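PDB 5I62: potential RNA-dependent RNA polymerase from Human picobirnavirus, which catalyses template-directed RNA synthesis from ribonucleoside triphosphates, probably serving both transcription and replication of the viral double-stranded RNA genome. Local coordinates for residues Pro220-Leu223 / Thr224-Leu228; Ala114-Glu117 / Trp118-Val121; Asn131-Ala134 / Val135-Lys138. One frame throughout, in Å; residues are numbered along the deposited sequence.

Contact 1: Pro220-Leu223 / Thr224-Leu228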
loop_
_atom_site.group_PDB
_atom_site.type_symbol
_atom_site.label_atom_id
_atom_site.label_comp_id
_atom_site.label_asym_id
_atom_site.label_seq_id
_atom_site.Cartn_x
_atom_site.Cartn_y
_atom_site.Cartn_z
ATOM N N PRO A 220 7.754 16.333 -2.758
ATOM C CA PRO A 220 7.190 17.330 -3.683
ATOM C C PRO A 220 6.502 16.712 -4.893
ATOM O O PRO A 220 5.532 17.285 -5.397
ATOM C CB PRO A 220 8.411 18.174 -4.088
ATOM C CG PRO A 220 9.577 17.334 -3.797
ATOM C CD PRO A 220 9.206 16.508 -2.600
ATOM N N LEU A 221 6.981 15.562 -5.373
ATOM C CA LEU A 221 6.335 14.886 -6.499
ATOM C C LEU A 221 4.882 14.549 -6.179
ATOM O O LEU A 221 3.958 14.864 -6.943
ATOM C CB LEU A 221 7.105 13.612 -6.849
ATOM C CG LEU A 221 6.638 12.864 -8.104
ATOM C CD1 LEU A 221 7.829 12.172 -8.724
ATOM C CD2 LEU A 221 5.555 11.834 -7.821
ATOM N N ILE A 222 4.673 13.867 -5.059
ATOM C CA ILE A 222 3.333 13.453 -4.680
ATOM C C ILE A 222 2.436 14.664 -4.458
ATOM O O ILE A 222 1.282 14.681 -4.911
ATOM C CB ILE A 222 3.398 12.526 -3.457
ATOM C CG1 ILE A 222 3.969 11.170 -3.895
ATOM C CG2 ILE A 222 2.014 12.360 -2.838
ATOM C CD1 ILE A 222 4.470 10.291 -2.759
ATOM N N LEU A 223 2.966 15.712 -3.810
ATOM C CA LEU A 223 2.182 16.923 -3.564
ATOM C C LEU A 223 1.731 17.580 -4.865
ATOM O O LEU A 223 0.575 18.011 -4.984
ATOM C CB LEU A 223 2.978 17.932 -2.740
ATOM C CG LEU A 223 2.670 18.005 -1.250
ATOM C CD1 LEU A 223 3.416 19.194 -0.641
ATOM C CD2 LEU A 223 1.155 18.120 -1.032
ATOM N N THR A 224 2.656 17.717 -5.821
ATOM C CA THR A 224 2.334 18.267 -7.136
ATOM C C THR A 224 1.283 17.425 -7.853
ATOM O O THR A 224 0.317 17.961 -8.407
ATOM C CB THR A 224 3.606 18.358 -7.980
ATOM O OG1 THR A 224 4.437 19.397 -7.467
ATOM C CG2 THR A 224 3.274 18.645 -9.456
ATOM N N PHE A 225 1.468 16.103 -7.865
ATOM C CA PHE A 225 0.501 15.224 -8.512
ATOM C C PHE A 225 -0.855 15.298 -7.825
ATOM O O PHE A 225 -1.897 15.267 -8.492
ATOM C CB PHE A 225 1.018 13.786 -8.535
ATOM C CG PHE A 225 1.918 13.489 -9.703
ATOM C CD1 PHE A 225 2.955 14.340 -10.032
ATOM C CD2 PHE A 225 1.713 12.363 -10.486
ATOM C CE1 PHE A 225 3.773 14.081 -11.119
ATOM C CE2 PHE A 225 2.537 12.091 -11.575
ATOM C CZ PHE A 225 3.562 12.951 -11.886
ATOM N N GLN A 226 -0.859 15.411 -6.493
ATOM C CA GLN A 226 -2.110 15.543 -5.746
ATOM C C GLN A 226 -2.869 16.798 -6.149
ATOM O O GLN A 226 -4.085 16.760 -6.376
ATOM C CB GLN A 226 -1.832 15.558 -4.239
ATOM C CG GLN A 226 -1.491 14.203 -3.676
ATOM C CD GLN A 226 -1.026 14.267 -2.232
ATOM O OE1 GLN A 226 -0.377 15.231 -1.809
ATOM N NE2 GLN A 226 -1.354 13.230 -1.470
ATOM N N ARG A 227 -2.165 17.925 -6.243
ATOM C CA ARG A 227 -2.843 19.177 -6.562
ATOM C C ARG A 227 -3.322 19.217 -8.011
ATOM O O ARG A 227 -4.328 19.866 -8.310
ATOM C CB ARG A 227 -1.925 20.343 -6.246
ATOM C CG ARG A 227 -1.711 20.463 -4.738
ATOM C CD ARG A 227 -1.176 21.816 -4.368
ATOM N NE ARG A 227 0.202 21.957 -4.795
ATOM C CZ ARG A 227 1.232 22.017 -3.957
ATOM N NH1 ARG A 227 1.023 21.966 -2.650
ATOM N NH2 ARG A 227 2.461 22.139 -4.434
ATOM N N LEU A 228 -2.629 18.539 -8.916
ATOM C CA LEU A 228 -3.090 18.437 -10.297
ATOM C C LEU A 228 -4.136 17.346 -10.503
ATOM O O LEU A 228 -4.758 17.301 -11.572
ATOM C CB LEU A 228 -1.914 18.170 -11.224
ATOM C CG LEU A 228 -1.004 19.397 -11.279
ATOM C CD1 LEU A 228 0.252 19.066 -12.037
ATOM C CD2 LEU A 228 -1.741 20.558 -11.926
#
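Four successive i+4 to i backbone hydrogen bonds tie Thr224-Leu228 to Pro220-Leu223, from Thr224 N to Pro220 O at 2.9 Å through Arg227 N to Leu223 O at 3.0 Å, with N-H...O angles between 155° and 168°. Phe225 and Leu221, one turn apart, meet on one side of the helix: Leu221 CD2 stands over a ring face, offset toward the rim, 4.2 Å from Phe225 CD1. With CG of Phe225 anti to its carbonyl carbon (chi1 -85°), the ring is carried back along the helix, and CD1 comes within 3.3 Å of Leu221 O. The i+4 to i bonding is that of an alpha-helix, here the C-terminal turns of helix 208-228 in the polymerase; Leu221 and Phe225 face helix 271-284, touching Leu284. On another side, Ile222 CG2 stands above the Gln226 amide, 3.6 Å from Gln226 CD, while Leu223 CD2 lies beyond the amide oxygen, 3.4 Å from Gln226 OE1. Gln226 NE2 is hydrogen-bonded to Trp234 O beyond the helix end, which fixes the amide's direction. Arg227 is bent at chi3, so that Leu223 O lies over one face of its guanidinium, toward the rim.

Contact 2: Ala114-Glu117 / Trp118-Val121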
loop_
_atom_site.group_PDB
_atom_site.type_symbol
_atom_site.label_atom_id
_atom_site.label_comp_id
_atom_site.label_asym_id
_atom_site.label_seq_id
_atom_site.Cartn_x
_atom_site.Cartn_y
_atom_site.Cartn_z
ATOM N N ALA A 114 3.204 8.916 -21.487
ATOM C CA ALA A 114 3.140 9.167 -20.049
ATOM C C ALA A 114 3.640 10.569 -19.716
ATOM O O ALA A 114 3.023 11.290 -18.919
ATOM C CB ALA A 114 3.936 8.106 -19.298
ATOM N N LYS A 115 4.765 10.971 -20.322
ATOM C CA LYS A 115 5.320 12.305 -20.094
ATOM C C LYS A 115 4.341 13.388 -20.524
ATOM O O LYS A 115 4.266 14.455 -19.904
ATOM C CB LYS A 115 6.638 12.471 -20.854
ATOM C CG LYS A 115 7.806 11.617 -20.347
ATOM C CD LYS A 115 9.076 11.917 -21.155
ATOM C CE LYS A 115 10.180 10.894 -20.858
ATOM N NZ LYS A 115 11.454 11.125 -21.635
ATOM N N SER A 116 3.601 13.138 -21.607
ATOM C CA SER A 116 2.694 14.149 -22.134
ATOM C C SER A 116 1.592 14.487 -21.148
ATOM O O SER A 116 1.070 15.604 -21.172
ATOM C CB SER A 116 2.091 13.674 -23.452
ATOM O OG SER A 116 3.119 13.546 -24.406
ATOM N N GLU A 117 1.217 13.545 -20.275
ATOM C CA GLU A 117 0.162 13.848 -19.314
ATOM C C GLU A 117 0.555 14.946 -18.335
ATOM O O GLU A 117 -0.327 15.545 -17.728
ATOM C CB GLU A 117 -0.258 12.607 -18.540
ATOM C CG GLU A 117 -0.853 11.520 -19.399
ATOM C CD GLU A 117 -1.479 10.418 -18.564
ATOM O OE1 GLU A 117 -0.853 9.338 -18.434
ATOM O OE2 GLU A 117 -2.590 10.637 -18.019
ATOM N N TRP A 118 1.847 15.221 -18.153
ATOM C CA TRP A 118 2.260 16.312 -17.278
ATOM C C TRP A 118 2.987 17.433 -18.024
ATOM O O TRP A 118 3.792 18.155 -17.431
ATOM C CB TRP A 118 3.080 15.787 -16.094
ATOM C CG TRP A 118 4.251 14.893 -16.388
ATOM C CD1 TRP A 118 5.450 15.252 -16.951
ATOM C CD2 TRP A 118 4.358 13.497 -16.080
ATOM N NE1 TRP A 118 6.289 14.161 -17.024
ATOM C CE2 TRP A 118 5.647 13.073 -16.494
ATOM C CE3 TRP A 118 3.491 12.562 -15.507
ATOM C CZ2 TRP A 118 6.083 11.761 -16.348
ATOM C CZ3 TRP A 118 3.928 11.262 -15.355
ATOM C CH2 TRP A 118 5.208 10.869 -15.775
ATOM N N LYS A 119 2.700 17.597 -19.313
ATOM C CA LYS A 119 3.129 18.777 -20.050
ATOM C C LYS A 119 2.731 20.047 -19.310
ATOM O O LYS A 119 1.595 20.185 -18.859
ATOM C CB LYS A 119 2.488 18.778 -21.433
ATOM C CG LYS A 119 3.082 19.783 -22.383
ATOM C CD LYS A 119 4.259 19.151 -23.110
ATOM C CE LYS A 119 3.774 17.998 -23.992
ATOM N NZ LYS A 119 4.893 17.173 -24.559
ATOM N N GLY A 120 3.669 20.982 -19.200
ATOM C CA GLY A 120 3.390 22.257 -18.582
ATOM C C GLY A 120 3.415 22.262 -17.071
ATOM O O GLY A 120 3.356 23.347 -16.474
ATOM N N VAL A 121 3.487 21.091 -16.433
ATOM C CA VAL A 121 3.628 21.027 -14.983
ATOM C C VAL A 121 4.901 21.744 -14.533
ATOM O O VAL A 121 5.913 21.782 -15.244
ATOM C CB VAL A 121 3.618 19.559 -14.525
ATOM C CG1 VAL A 121 3.868 19.423 -13.033
ATOM C CG2 VAL A 121 2.285 18.940 -14.870
#
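This is a local contact at the C-terminal end of helix 108-116, where the chain turns into a loop and the Trp118 indole folds back over the backbone of Ala114 and Lys115. Two hydrogen bonds record the change from helix to turn: Trp118 N to Lys115 O at 3.1 Å, and Lys119 N to Ser116 O at 3.2 Å. The second closes a type I beta turn from Ser116 to Lys119. A type II turn from Trp118 to Val121 follows, with Gly120 at positive phi (81°).

The indole carries most of the side-chain contact. Its CG sits between the backbone N and the carbonyl carbon (chi1 52°), which swings the ring back over the preceding helical turn. One face then covers Lys115 O, 3.3 Å from Trp118 CD1, Ala114 O, 3.7 Å from Trp118 CE3, and Lys115 CA, which makes a CH-pi contact 4.0 Å from the centroid of the Trp118 five-membered ring.

Trp118 NE1 is hydrogen-bonded to Asp283, and Lys115 NZ forms a salt bridge with Glu279, both on helix 271-284. Glu117 bridges to Arg336 of helix 327-345, where Leu333 also touches the indole, and Val121 packs on helix 208-228.

Contact 3: Asn131-Ala134 / Val135-Lys138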
loop_
_atom_site.group_PDB
_atom_site.type_symbol
_atom_site.label_atom_id
_atom_site.label_comp_id
_atom_site.label_asym_id
_atom_site.label_seq_id
_atom_site.Cartn_x
_atom_site.Cartn_y
_atom_site.Cartn_z
ATOM N N ASN A 131 13.592 20.571 5.510
ATOM C CA ASN A 131 12.178 20.736 5.187
ATOM C C ASN A 131 11.503 19.383 5.006
ATOM O O ASN A 131 10.372 19.174 5.467
ATOM C CB ASN A 131 12.024 21.615 3.947
ATOM C CG ASN A 131 12.471 23.049 4.200
ATOM O OD1 ASN A 131 12.371 23.542 5.326
ATOM N ND2 ASN A 131 12.982 23.717 3.163
ATOM N N THR A 132 12.210 18.437 4.378
ATOM C CA THR A 132 11.672 17.093 4.189
ATOM C C THR A 132 11.411 16.405 5.523
ATOM O O THR A 132 10.337 15.831 5.740
ATOM C CB THR A 132 12.644 16.263 3.340
ATOM O OG1 THR A 132 12.852 16.909 2.084
ATOM C CG2 THR A 132 12.102 14.869 3.115
ATOM N N VAL A 133 12.399 16.427 6.420
ATOM C CA VAL A 133 12.223 15.832 7.742
ATOM C C VAL A 133 11.044 16.474 8.467
ATOM O O VAL A 133 10.289 15.792 9.167
ATOM C CB VAL A 133 13.520 15.952 8.571
ATOM C CG1 VAL A 133 13.271 15.550 10.031
ATOM C CG2 VAL A 133 14.625 15.105 7.966
ATOM N N ALA A 134 10.873 17.791 8.311
ATOM C CA ALA A 134 9.816 18.508 9.024
ATOM C C ALA A 134 8.439 17.940 8.707
ATOM O O ALA A 134 7.551 17.920 9.568
ATOM C CB ALA A 134 9.867 19.995 8.689
ATOM N N VAL A 135 8.236 17.456 7.485
ATOM C CA VAL A 135 6.894 17.001 7.145
ATOM C C VAL A 135 6.757 15.478 7.207
ATOM O O VAL A 135 5.636 14.968 7.145
ATOM C CB VAL A 135 6.486 17.559 5.773
ATOM C CG1 VAL A 135 6.836 19.038 5.676
ATOM C CG2 VAL A 135 7.164 16.848 4.735
ATOM N N MET A 136 7.866 14.744 7.363
ATOM C CA MET A 136 7.825 13.291 7.493
ATOM C C MET A 136 7.141 12.856 8.784
ATOM O O MET A 136 7.105 13.588 9.779
ATOM C CB MET A 136 9.235 12.685 7.479
ATOM C CG MET A 136 9.952 12.758 6.160
ATOM S SD MET A 136 11.647 12.179 6.358
ATOM C CE MET A 136 11.471 10.426 6.597
ATOM N N LYS A 137 6.637 11.620 8.768
ATOM C CA LYS A 137 6.277 10.949 10.009
ATOM C C LYS A 137 7.534 10.703 10.831
ATOM O O LYS A 137 8.507 10.131 10.339
ATOM C CB LYS A 137 5.600 9.610 9.726
ATOM C CG LYS A 137 4.113 9.694 9.493
ATOM C CD LYS A 137 3.502 8.316 9.241
ATOM C CE LYS A 137 3.250 7.586 10.555
ATOM N NZ LYS A 137 2.263 6.489 10.384
ATOM N N LYS A 138 7.526 11.149 12.085
ATOM C CA LYS A 138 8.696 10.959 12.930
ATOM C C LYS A 138 8.371 10.087 14.136
ATOM O O LYS A 138 9.225 9.889 15.013
ATOM C CB LYS A 138 9.300 12.314 13.297
ATOM C CG LYS A 138 9.857 12.943 12.007
ATOM C CD LYS A 138 10.571 14.258 12.198
ATOM C CE LYS A 138 9.616 15.366 12.549
ATOM N NZ LYS A 138 8.611 15.620 11.479
#
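Asn131-Ala134 and Val135 complete helix 129-135, and Met136 is the first residue to leave helical phi/psi. The hydrogen bonding becomes irregular here. Val135 N reaches Thr132 O at 3.2 Å and makes a weak bond to Asn131 O, while Met136 N has two weak bonds, to Thr132 O and Val133 O. Such mixing of i+4 and i+3 partners shows the final turn unwinding.

Lys138 turns its side chain back to the helix end. Bends at chi3 and chi4 (-71° and -62°) bring NZ 2.9 Å from Val133 O, with a longer, weak bond to Ala134 O at 3.2 Å. A third bond, from Lys138 NZ to Met136 O at 3.0 Å, engages the outgoing chain, so one ammonium group holds two carbonyl oxygens and, weakly, a third. Its positive charge sits where the helix dipole is negative, which would favour the arrangement and the protonated form. The lysine ammonium thus binds carbonyl oxygens at the C-terminal end of helix 129-135. On its way, the lysine chain crosses Val133 at about a right angle, with Val133 CG1 3.7 Å from Lys138 CD.

Met136 packs back on the last helical turn, its CG 3.1 Å from Thr132 O and its SD 3.9 Å from Val133 CA. Val135 sets CG1 against Asn131 O and CG2 3.5 Å from Thr132 O.

Helix 208-228 packs alongside, with Ile212 against Val133 and Gln219 against Val135 and Met136; Gln219 NE2 also bonds to Thr132 O. Helix 150-157 covers another part through Val154 on Val133 and Arg150 on Met136, and Lys138 shares backbone hydrogen bonds with Lys151.

How the contacts relate
Helix 208-228 links all three sites. Contact 1 forms its last turns and touches contact 2 directly, their centres being about 13 Å apart: Phe225 CZ is 3.6 Å from Trp118 CE3, and Val121 CG2 is 3.5 Å from Leu228 CD1. Leu284 of helix 271-284 receives both aromatic side chains, so the two contacts share one apolar cluster. Contact 3 leans on earlier turns of the same helix, through Ile212, Gln216 and Gln219; its centre is about 16 Å from that of contact 1, and nearest atoms are about 6 Å apart. Contacts 2 and 3, centres about 28 Å apart, mark the ends of successive helices, 108-116 and 129-135.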